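Local coordinates for lipoprotein (PDB 5T11) that forms a PelC-type twelve-subunit periplasmic assembly and probably guides Pel polysaccharide export across the outer membrane, at residues V24-Y29 with G94-W99. The protein carries 1 engineered substitution. Sequence-based numbering, arbitrary orientation.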
loop_
_atom_site.group_PDB
_atom_site.type_symbol
_atom_site.label_atom_id
_atom_site.label_comp_id
_atom_site.label_asym_id
_atom_site.label_seq_id
_atom_site.Cartn_x
_atom_site.Cartn_y
_atom_site.Cartn_z
ATOM N N VAL B 24 36.213 11.752 -20.494
ATOM C CA VAL B 24 36.369 10.420 -19.928
ATOM C C VAL B 24 35.502 10.313 -18.677
ATOM O O VAL B 24 35.569 11.180 -17.799
ATOM C CB VAL B 24 37.846 10.136 -19.597
ATOM C CG1 VAL B 24 37.975 9.079 -18.523
ATOM C CG2 VAL B 24 38.599 9.731 -20.847
ATOM N N SER B 25 34.695 9.250 -18.616
ATOM C CA SER B 25 33.989 8.742 -17.439
ATOM C C SER B 25 33.760 9.774 -16.348
ATOM O O SER B 25 34.571 9.921 -15.427
ATOM C CB SER B 25 34.737 7.555 -16.839
ATOM O OG SER B 25 35.949 7.978 -16.240
ATOM N N ILE B 26 32.663 10.503 -16.459
ATOM C CA ILE B 26 32.207 11.360 -15.379
ATOM C C ILE B 26 31.404 10.502 -14.410
ATOM O O ILE B 26 30.393 9.904 -14.791
ATOM C CB ILE B 26 31.382 12.528 -15.927
ATOM C CG1 ILE B 26 32.311 13.401 -16.803
ATOM C CG2 ILE B 26 30.699 13.274 -14.774
ATOM C CD1 ILE B 26 31.668 14.630 -17.414
ATOM N N ALA B 27 31.874 10.413 -13.167
ATOM C CA ALA B 27 31.285 9.522 -12.178
ATOM C C ALA B 27 29.893 10.006 -11.778
ATOM O O ALA B 27 29.589 11.204 -11.799
ATOM C CB ALA B 27 32.190 9.420 -10.946
ATOM N N ASN B 28 29.027 9.064 -11.436
ATOM C CA ASN B 28 27.655 9.396 -11.069
ATOM C C ASN B 28 27.481 9.080 -9.592
ATOM O O ASN B 28 27.412 7.903 -9.204
ATOM C CB ASN B 28 26.640 8.644 -11.937
ATOM C CG ASN B 28 25.188 9.072 -11.643
ATOM O OD1 ASN B 28 24.943 10.007 -10.867
ATOM N ND2 ASN B 28 24.230 8.392 -12.264
ATOM N N TYR B 29 27.430 10.124 -8.767
ATOM C CA TYR B 29 27.213 9.943 -7.339
ATOM C C TYR B 29 25.775 10.223 -6.932
ATOM O O TYR B 29 25.488 10.350 -5.741
ATOM C CB TYR B 29 28.185 10.814 -6.544
ATOM C CG TYR B 29 29.632 10.433 -6.786
ATOM C CD1 TYR B 29 29.994 9.108 -7.021
ATOM C CD2 TYR B 29 30.642 11.400 -6.804
ATOM C CE1 TYR B 29 31.323 8.757 -7.253
ATOM C CE2 TYR B 29 31.968 11.050 -7.037
ATOM C CZ TYR B 29 32.292 9.733 -7.263
ATOM O OH TYR B 29 33.595 9.385 -7.486
ATOM N N GLY B 94 35.526 14.090 -14.216
ATOM C CA GLY B 94 34.832 14.754 -13.127
ATOM C C GLY B 94 33.810 13.824 -12.493
ATOM O O GLY B 94 33.906 12.603 -12.614
ATOM N N ALA B 95 32.837 14.439 -11.818
ATOM C CA ALA B 95 31.802 13.694 -11.114
ATOM C C ALA B 95 30.548 14.545 -10.964
ATOM O O ALA B 95 30.613 15.780 -10.868
ATOM C CB ALA B 95 32.279 13.235 -9.732
ATOM N N VAL B 96 29.407 13.863 -10.921
ATOM C CA VAL B 96 28.121 14.490 -10.647
ATOM C C VAL B 96 27.752 14.195 -9.193
ATOM O O VAL B 96 27.580 13.031 -8.806
ATOM C CB VAL B 96 27.045 13.996 -11.626
ATOM C CG1 VAL B 96 25.707 14.652 -11.334
ATOM C CG2 VAL B 96 27.497 14.280 -13.089
ATOM N N GLU B 97 27.669 15.250 -8.377
ATOM C CA GLU B 97 27.295 15.132 -6.969
ATOM C C GLU B 97 25.798 15.257 -6.743
ATOM O O GLU B 97 25.293 14.787 -5.714
ATOM C CB GLU B 97 28.015 16.205 -6.126
ATOM C CG GLU B 97 29.536 15.995 -6.007
ATOM C CD GLU B 97 30.304 16.513 -7.217
ATOM O OE1 GLU B 97 29.849 17.511 -7.827
ATOM O OE2 GLU B 97 31.352 15.916 -7.570
ATOM N N GLU B 98 25.075 15.875 -7.674
ATOM C CA GLU B 98 23.637 16.047 -7.520
ATOM C C GLU B 98 23.045 16.342 -8.886
ATOM O O GLU B 98 23.634 17.081 -9.685
ATOM C CB GLU B 98 23.315 17.178 -6.533
ATOM C CG GLU B 98 21.836 17.453 -6.369
ATOM C CD GLU B 98 21.505 18.179 -5.053
ATOM O OE1 GLU B 98 22.199 19.175 -4.718
ATOM O OE2 GLU B 98 20.539 17.749 -4.357
ATOM N N TRP B 99 21.879 15.769 -9.143
ATOM C CA TRP B 99 21.236 15.853 -10.447
ATOM C C TRP B 99 19.820 15.312 -10.311
ATOM O O TRP B 99 19.554 14.162 -10.681
ATOM C CB TRP B 99 22.040 15.048 -11.466
ATOM C CG TRP B 99 21.699 15.204 -12.943
ATOM C CD1 TRP B 99 20.581 14.746 -13.590
ATOM C CD2 TRP B 99 22.544 15.778 -13.964
ATOM N NE1 TRP B 99 20.663 15.026 -14.939
ATOM C CE2 TRP B 99 21.851 15.667 -15.194
ATOM C CE3 TRP B 99 23.799 16.406 -13.948
ATOM C CZ2 TRP B 99 22.382 16.145 -16.405
ATOM C CZ3 TRP B 99 24.325 16.879 -15.151
ATOM C CH2 TRP B 99 23.612 16.737 -16.364
#
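Ala27 of strand 21-28 pairs in parallel with Ala95 of strand 90-99, its N and O bonding to the residues before and after it. Ala27 N donates to Gly94 O (3.0 Å), and Ala27 O accepts from Val96 N at 2.8 Å in a nearly straight bond. Two residues on, Tyr29 N reaches Val96 O (2.9 Å), just past the end of strand 21-28.

Tyr29 CB rests 3.2 Å from Val96 O, the same carbonyl its own N-H binds. With CG anti to the carbonyl carbon (chi1 -63°), the ring is carried back over the two alanines: CG still lies near Val96 O, CD2 lies about equally far from that oxygen and the methyl of Ala95, and CE2 comes obliquely to 3.5 Å from Ala95 CB, while CZ and OH at the far end come over Ala27 CB, OH at 3.7 Å. Ala27 CB lies on the same face, 4.0 Å from Ala95 CB.

On the other face, Ile26 and Val96 bring their branches together, CG2 to CG2, at 3.8 Å. Val96 also packs on Ala39 of helix 35-49, and Ile26 touches Phe115 of strand 109-119, beyond strand 90-99. The Tyr29 face instead turns to a neighbouring subunit, whose Ser38 and Ser41 pack on Tyr29 and Ala95, so this strand pair separates the helix-covered side of the sheet from a subunit interface of the dodecamer.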